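Local structure of putative ribokinase II (Escherichia coli, 3K9E) at residues L13-A18 with A94-H99; T256-C261 with L289-R294. The protein probably transfers a phosphate from ATP to a sugar or sugar-like substrate, like other ribokinase-type carbohydrate kinases. All blocks are in the same frame, centred on the assembly; numbering follows the deposited sequence.

Contact 1 joins two neighbouring strands of the small four-stranded sheet, and contact 2 joins two helix ends in the main body of the same chain. Both are largely buried, but contact 1 lies about 18 Å from the chain centre and meets the second subunit, whereas contact 2 lies about 11 Å from it and touches no other chain. Their chemistry differs accordingly: backbone hydrogen bonds between parallel strands dominate 13-18 with 94-99, while 256-261 with 289-294 relies on small apolar side chains. Their centres are 15 Å apart, and they meet by loose packing of Glu15 on Thr256 and of Met17 on Arg294.

Contact 1. Residues L13-A18 with A94-H99; sequences LVEIMA and AFVTYH
Ala94 O is held by two donors of unequal strength: Ile16 N gives it a nearly straight hydrogen bond of 2.9 Å, and Glu15 CA adds a CH···O contact of 3.4 Å. Ile16 O repeats the pattern one step on, accepting from Val96 N at 3.1 Å and touching Phe95 CA, and Ala18 N then closes on Val96 O at 2.9 Å. At the other end Ala94 N reaches Val14 O only weakly. The bonding is that of parallel strands, which here run at 28° to each other.

These are the two central strands of the four-stranded lid sheet of ribokinase-like kinases, which also serves in dimerisation in several relatives. On one face Ile16 and Phe95 lie side by side, and the branched Ile16 offers two arms to the flat ring: CG2 meets Phe95 CE1 at 3.5 Å while CG1 sits over a face of the ring. Trp31 meets that ring edge-to-face, and so does Phe65 of the second subunit, whose Ile16 packs on it too.

The other face carries Glu15, Ala94, Met17 and Val96. Val96 CG1, set between its backbone N and carbonyl carbon (chi1 60°), is touched by CG of Met17 (selenomethionine) at 3.6 Å and by the Glu15 carboxylate through OE1 at 3.7 Å. Glu15 gets there on an extended chain, its CG anti to the backbone N (chi1 -165°). The short side chain of Ala94 lets Leu13 CD1 come up to its CB.

At the far end of the pair Ala18 CB presses closely on Thr97 CG2 at 3.5 Å.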
ATOM      1  N   LEU B  13      -2.640   0.989  10.966  1.00 32.32           N
ATOM      2  CA  LEU B  13      -2.080   0.312   9.801  1.00 32.34           C
ATOM      3  C   LEU B  13      -1.383  -0.968  10.216  1.00 31.01           C
ATOM      4  O   LEU B  13      -1.241  -1.244  11.408  1.00 32.49           O
ATOM      5  CB  LEU B  13      -1.065   1.221   9.096  1.00 33.42           C
ATOM      6  CG  LEU B  13       0.087   1.735   9.966  1.00 34.80           C
ATOM      7  CD1 LEU B  13       1.359   1.863   9.140  1.00 33.95           C
ATOM      8  CD2 LEU B  13      -0.295   3.067  10.582  1.00 33.48           C
ATOM      9  N   VAL B  14      -0.954  -1.758   9.241  1.00 28.39           N
ATOM     10  CA  VAL B  14      -0.227  -2.981   9.562  1.00 27.41           C
ATOM     11  C   VAL B  14       1.225  -2.776   9.168  1.00 28.01           C
ATOM     12  O   VAL B  14       1.530  -2.028   8.238  1.00 27.59           O
ATOM     13  CB  VAL B  14      -0.761  -4.209   8.798  1.00 26.38           C
ATOM     14  CG1 VAL B  14      -2.228  -4.459   9.155  1.00 26.49           C
ATOM     15  CG2 VAL B  14      -0.592  -3.994   7.300  1.00 28.12           C
ATOM     16  N   GLU B  15       2.130  -3.428   9.879  1.00 29.49           N
ATOM     17  CA  GLU B  15       3.534  -3.302   9.546  1.00 31.39           C
ATOM     18  C   GLU B  15       4.039  -4.656   9.042  1.00 32.23           C
ATOM     19  O   GLU B  15       3.688  -5.700   9.591  1.00 31.23           O
ATOM     20  CB  GLU B  15       4.347  -2.860  10.770  1.00 31.71           C
ATOM     21  CG  GLU B  15       5.741  -2.369  10.405  1.00 34.45           C
ATOM     22  CD  GLU B  15       6.531  -1.834  11.591  1.00 37.43           C
ATOM     23  OE1 GLU B  15       7.134  -2.646  12.331  1.00 38.27           O
ATOM     24  OE2 GLU B  15       6.549  -0.599  11.786  1.00 38.32           O
ATOM     25  N   ILE B  16       4.830  -4.619   7.974  1.00 31.93           N
ATOM     26  CA  ILE B  16       5.438  -5.812   7.384  1.00 33.07           C
ATOM     27  C   ILE B  16       6.928  -5.577   7.591  1.00 33.05           C
ATOM     28  O   ILE B  16       7.490  -4.611   7.072  1.00 31.04           O
ATOM     29  CB  ILE B  16       5.132  -5.921   5.874  1.00 33.88           C
ATOM     30  CG1 ILE B  16       3.646  -6.214   5.666  1.00 35.66           C
ATOM     31  CG2 ILE B  16       5.973  -7.009   5.245  1.00 35.02           C
ATOM     32  CD1 ILE B  16       2.747  -5.071   6.036  1.00 39.40           C
HETATM   33  N   MSE B  17       7.567  -6.455   8.351  1.00 33.21           N
HETATM   34  CA  MSE B  17       8.981  -6.277   8.674  1.00 35.95           C
HETATM   35  C   MSE B  17       9.954  -7.183   7.952  1.00 34.43           C
HETATM   36  O   MSE B  17       9.704  -8.377   7.798  1.00 32.35           O
HETATM   37  CB  MSE B  17       9.185  -6.471  10.177  1.00 39.15           C
HETATM   38  CG  MSE B  17       8.329  -5.580  11.058  1.00 47.35           C
HETATM   39 SE   MSE B  17       8.573  -6.024  12.932  1.00 58.22          SE
HETATM   40  CE  MSE B  17       6.727  -6.056  13.457  1.00 58.59           C
ATOM     41  N   ALA B  18      11.075  -6.614   7.524  1.00 33.76           N
ATOM     42  CA  ALA B  18      12.106  -7.398   6.857  1.00 35.75           C
ATOM     43  C   ALA B  18      12.564  -8.438   7.872  1.00 37.02           C
ATOM     44  O   ALA B  18      12.678  -8.141   9.065  1.00 36.77           O
ATOM     45  CB  ALA B  18      13.268  -6.511   6.461  1.00 33.60           C
ATOM     46  N   ALA B  94       2.994  -0.287   6.183  1.00 33.45           N
ATOM     47  CA  ALA B  94       4.356   0.219   6.267  1.00 33.34           C
ATOM     48  C   ALA B  94       5.328  -0.961   6.221  1.00 31.69           C
ATOM     49  O   ALA B  94       5.185  -1.922   6.970  1.00 32.53           O
ATOM     50  CB  ALA B  94       4.545   1.013   7.566  1.00 31.29           C
ATOM     51  N   PHE B  95       6.286  -0.894   5.308  1.00 32.11           N
ATOM     52  CA  PHE B  95       7.312  -1.922   5.182  1.00 33.33           C
ATOM     53  C   PHE B  95       8.527  -1.328   5.873  1.00 33.38           C
ATOM     54  O   PHE B  95       8.845  -0.158   5.668  1.00 32.75           O
ATOM     55  CB  PHE B  95       7.655  -2.179   3.713  1.00 33.37           C
ATOM     56  CG  PHE B  95       6.666  -3.040   2.999  1.00 35.62           C
ATOM     57  CD1 PHE B  95       6.841  -4.421   2.946  1.00 35.42           C
ATOM     58  CD2 PHE B  95       5.555  -2.477   2.379  1.00 37.54           C
ATOM     59  CE1 PHE B  95       5.930  -5.230   2.289  1.00 34.65           C
ATOM     60  CE2 PHE B  95       4.630  -3.281   1.714  1.00 39.43           C
ATOM     61  CZ  PHE B  95       4.821  -4.665   1.671  1.00 38.19           C
ATOM     62  N   VAL B  96       9.205  -2.116   6.692  1.00 32.85           N
ATOM     63  CA  VAL B  96      10.380  -1.593   7.373  1.00 36.53           C
ATOM     64  C   VAL B  96      11.575  -2.546   7.331  1.00 37.08           C
ATOM     65  O   VAL B  96      11.421  -3.764   7.414  1.00 35.22           O
ATOM     66  CB  VAL B  96      10.065  -1.251   8.862  1.00 34.76           C
ATOM     67  CG1 VAL B  96       9.608  -2.497   9.600  1.00 34.89           C
ATOM     68  CG2 VAL B  96      11.297  -0.668   9.534  1.00 34.86           C
ATOM     69  N   THR B  97      12.763  -1.972   7.160  1.00 39.77           N
ATOM     70  CA  THR B  97      13.989  -2.752   7.170  1.00 44.04           C
ATOM     71  C   THR B  97      14.943  -2.141   8.166  1.00 45.58           C
ATOM     72  O   THR B  97      14.801  -0.980   8.551  1.00 46.06           O
ATOM     73  CB  THR B  97      14.752  -2.768   5.845  1.00 43.80           C
ATOM     74  OG1 THR B  97      13.846  -2.739   4.738  1.00 46.46           O
ATOM     75  CG2 THR B  97      15.590  -4.042   5.790  1.00 42.23           C
ATOM     76  N   TYR B  98      15.942  -2.931   8.543  1.00 48.31           N
ATOM     77  CA  TYR B  98      16.963  -2.528   9.504  1.00 50.76           C
ATOM     78  C   TYR B  98      18.369  -2.454   8.909  1.00 50.49           C
ATOM     79  O   TYR B  98      18.783  -3.366   8.202  1.00 50.67           O
ATOM     80  CB  TYR B  98      16.992  -3.536  10.641  1.00 54.03           C
ATOM     81  CG  TYR B  98      15.906  -3.352  11.657  1.00 58.84           C
ATOM     82  CD1 TYR B  98      16.194  -2.802  12.905  1.00 60.88           C
ATOM     83  CD2 TYR B  98      14.595  -3.748  11.391  1.00 60.30           C
ATOM     84  CE1 TYR B  98      15.209  -2.654  13.871  1.00 61.69           C
ATOM     85  CE2 TYR B  98      13.594  -3.603  12.353  1.00 61.78           C
ATOM     86  CZ  TYR B  98      13.914  -3.057  13.593  1.00 62.22           C
ATOM     87  OH  TYR B  98      12.948  -2.925  14.564  1.00 61.87           O
ATOM     88  N   HIS B  99      19.090  -1.377   9.216  1.00 49.61           N
ATOM     89  CA  HIS B  99      20.465  -1.197   8.766  1.00 51.07           C
ATOM     90  C   HIS B  99      21.362  -1.684   9.911  1.00 51.92           C
ATOM     91  O   HIS B  99      20.908  -1.760  11.063  1.00 51.44           O
ATOM     92  CB  HIS B  99      20.765   0.292   8.480  1.00 50.89           C
ATOM     93  CG  HIS B  99      20.008   0.853   7.312  1.00 52.96           C
ATOM     94  ND1 HIS B  99      20.248   0.457   6.012  1.00 53.61           N
ATOM     95  CD2 HIS B  99      19.039   1.801   7.242  1.00 52.58           C
ATOM     96  CE1 HIS B  99      19.467   1.140   5.188  1.00 53.10           C
ATOM     97  NE2 HIS B  99      18.726   1.967   5.910  1.00 53.53           N
TER

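Contact 2. Residues T256-C261 with L289-R294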
ATOM      1  N   THR B 256      10.221   1.703  17.608  1.00 49.33           N
ATOM      2  CA  THR B 256       8.998   2.130  16.928  1.00 49.15           C
ATOM      3  C   THR B 256       7.844   2.585  17.831  1.00 49.94           C
ATOM      4  O   THR B 256       7.213   3.615  17.569  1.00 50.18           O
ATOM      5  CB  THR B 256       8.460   1.010  15.997  1.00 49.85           C
ATOM      6  OG1 THR B 256       9.402   0.760  14.940  1.00 49.85           O
ATOM      7  CG2 THR B 256       7.112   1.416  15.397  1.00 50.00           C
ATOM      8  N   GLY B 257       7.559   1.824  18.884  1.00 48.77           N
ATOM      9  CA  GLY B 257       6.460   2.195  19.758  1.00 48.20           C
ATOM     10  C   GLY B 257       6.801   2.439  21.217  1.00 47.26           C
ATOM     11  O   GLY B 257       5.947   2.269  22.086  1.00 48.61           O
ATOM     12  N   ALA B 258       8.032   2.848  21.501  1.00 45.20           N
ATOM     13  CA  ALA B 258       8.434   3.100  22.879  1.00 44.81           C
ATOM     14  C   ALA B 258       7.816   4.393  23.390  1.00 43.37           C
ATOM     15  O   ALA B 258       7.473   4.514  24.568  1.00 42.92           O
ATOM     16  CB  ALA B 258       9.947   3.170  22.981  1.00 45.35           C
ATOM     17  N   GLY B 259       7.684   5.362  22.495  1.00 42.45           N
ATOM     18  CA  GLY B 259       7.101   6.631  22.876  1.00 41.41           C
ATOM     19  C   GLY B 259       5.599   6.490  23.053  1.00 41.14           C
ATOM     20  O   GLY B 259       5.023   7.080  23.970  1.00 41.04           O
ATOM     21  N   ASP B 260       4.965   5.712  22.178  1.00 39.24           N
ATOM     22  CA  ASP B 260       3.519   5.509  22.252  1.00 36.86           C
ATOM     23  C   ASP B 260       3.177   4.760  23.544  1.00 34.93           C
ATOM     24  O   ASP B 260       2.193   5.071  24.208  1.00 34.10           O
ATOM     25  CB  ASP B 260       3.017   4.705  21.047  1.00 36.28           C
ATOM     26  CG  ASP B 260       3.605   5.188  19.719  1.00 38.44           C
ATOM     27  OD1 ASP B 260       3.750   6.418  19.528  1.00 37.17           O
ATOM     28  OD2 ASP B 260       3.908   4.328  18.858  1.00 37.06           O
ATOM     29  N   CYS B 261       3.998   3.770  23.884  1.00 33.91           N
ATOM     30  CA  CYS B 261       3.793   2.987  25.093  1.00 34.06           C
ATOM     31  C   CYS B 261       4.038   3.831  26.338  1.00 33.31           C
ATOM     32  O   CYS B 261       3.278   3.753  27.305  1.00 31.12           O
ATOM     33  CB  CYS B 261       4.709   1.762  25.095  1.00 35.57           C
ATOM     34  SG  CYS B 261       4.083   0.383  24.088  1.00 38.81           S
ATOM     35  N   LEU B 289      10.494  -1.367  28.745  1.00 40.93           N
ATOM     36  CA  LEU B 289      10.074  -2.739  28.447  1.00 39.87           C
ATOM     37  C   LEU B 289       9.661  -2.886  26.987  1.00 38.61           C
ATOM     38  O   LEU B 289       9.898  -3.919  26.365  1.00 38.24           O
ATOM     39  CB  LEU B 289       8.884  -3.151  29.321  1.00 39.66           C
ATOM     40  CG  LEU B 289       9.151  -3.732  30.706  1.00 40.59           C
ATOM     41  CD1 LEU B 289       7.844  -3.931  31.457  1.00 42.00           C
ATOM     42  CD2 LEU B 289       9.883  -5.051  30.551  1.00 40.80           C
ATOM     43  N   ALA B 290       9.038  -1.848  26.443  1.00 37.35           N
ATOM     44  CA  ALA B 290       8.561  -1.898  25.071  1.00 37.06           C
ATOM     45  C   ALA B 290       9.664  -2.131  24.038  1.00 37.04           C
ATOM     46  O   ALA B 290       9.562  -3.054  23.227  1.00 35.61           O
ATOM     47  CB  ALA B 290       7.791  -0.619  24.744  1.00 36.53           C
ATOM     48  N   VAL B 291      10.718  -1.316  24.081  1.00 37.05           N
ATOM     49  CA  VAL B 291      11.817  -1.436  23.118  1.00 37.76           C
ATOM     50  C   VAL B 291      12.522  -2.783  23.106  1.00 37.58           C
ATOM     51  O   VAL B 291      13.285  -3.064  22.182  1.00 36.55           O
ATOM     52  CB  VAL B 291      12.922  -0.353  23.323  1.00 37.95           C
ATOM     53  CG1 VAL B 291      12.330   1.024  23.203  1.00 41.97           C
ATOM     54  CG2 VAL B 291      13.615  -0.539  24.668  1.00 37.53           C
ATOM     55  N   THR B 292      12.282  -3.614  24.115  1.00 36.49           N
ATOM     56  CA  THR B 292      12.949  -4.910  24.164  1.00 36.81           C
ATOM     57  C   THR B 292      12.310  -5.993  23.303  1.00 37.10           C
ATOM     58  O   THR B 292      12.830  -7.102  23.228  1.00 38.33           O
ATOM     59  CB  THR B 292      13.049  -5.443  25.603  1.00 36.97           C
ATOM     60  OG1 THR B 292      11.742  -5.769  26.090  1.00 35.92           O
ATOM     61  CG2 THR B 292      13.684  -4.403  26.505  1.00 39.44           C
ATOM     62  N   ARG B 293      11.189  -5.693  22.658  1.00 37.63           N
ATOM     63  CA  ARG B 293      10.548  -6.695  21.813  1.00 40.74           C
ATOM     64  C   ARG B 293      10.314  -6.199  20.393  1.00 41.01           C
ATOM     65  O   ARG B 293       9.964  -5.041  20.184  1.00 42.93           O
ATOM     66  CB  ARG B 293       9.231  -7.167  22.442  1.00 41.89           C
ATOM     67  CG  ARG B 293       9.463  -8.078  23.639  1.00 47.91           C
ATOM     68  CD  ARG B 293       8.185  -8.607  24.264  1.00 51.24           C
ATOM     69  NE  ARG B 293       8.507  -9.598  25.289  1.00 56.09           N
ATOM     70  CZ  ARG B 293       7.657 -10.059  26.203  1.00 57.82           C
ATOM     71  NH1 ARG B 293       6.405  -9.620  26.239  1.00 58.10           N
ATOM     72  NH2 ARG B 293       8.066 -10.966  27.087  1.00 56.93           N
ATOM     73  N   ARG B 294      10.515  -7.085  19.421  1.00 40.26           N
ATOM     74  CA  ARG B 294      10.342  -6.735  18.016  1.00 43.21           C
ATOM     75  C   ARG B 294       8.853  -6.679  17.657  1.00 42.52           C
ATOM     76  O   ARG B 294       8.098  -7.609  17.949  1.00 41.12           O
ATOM     77  CB  ARG B 294      11.085  -7.759  17.139  1.00 44.61           C
ATOM     78  CG  ARG B 294      11.506  -7.238  15.769  1.00 49.87           C
ATOM     79  CD  ARG B 294      12.602  -8.103  15.136  1.00 50.09           C
ATOM     80  NE  ARG B 294      12.161  -9.482  14.935  1.00 54.45           N
ATOM     81  CZ  ARG B 294      12.884 -10.430  14.337  1.00 56.60           C
ATOM     82  NH1 ARG B 294      14.100 -10.159  13.874  1.00 57.12           N
ATOM     83  NH2 ARG B 294      12.386 -11.654  14.188  1.00 56.88           N
TER
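The Gly257-Ala258 peptide is the flat group here: Ala290 CB stands off one face of it, 4.3 Å from Gly257 O, while Cys261 N hydrogen-bonds that same oxygen at 3.0 Å from the other side of the plane. Thr256 to Asp260 are the last five residues of the Asp-Pro-Thr-Gly-Ala-Gly-Asp signature of pfkB kinases, where a loop turns into a helix, with Cys261 just after it. In relatives the backbone amides at this helix start form an anion hole for the phosphate being transferred, and the same use is likely here. Gly257 is the N-cap residue, and its bond from Cys261 N is the first of the helix.

Against this turn lies the last part of helix 276-290. Ala290 points its methyl at the new helix, where it rests about equally on CB and SG of Cys261, 3.9 Å from each. The sulfur, anti to its own carbonyl carbon (chi1 -80°), is thereby brought level with CB against that methyl. Alanine suits this spot because the two backbones come to 5.5 Å between CA of Ala258 and CA of Ala290. Cys261 also packs on Ile42 and Gln46 of helix 39-49, so it lies between two helices.

From Ala290 to Arg293 the chain makes a type I turn, with Arg293 N bonded to Ala290 O, and the backbone of Val291 hydrogen-bonds Val253 and Asp254, tying the turn to the start of the signature. Thr292 steadies the bend: its N and its OG1 approach Leu289 O from the same face of the carbonyl plane, the hydroxyl at 2.6 Å. Val291 CG1 is modelled just 3.2 Å from Ala258 CB, a spacing so short for two methyl carbons that its exact value is doubtful.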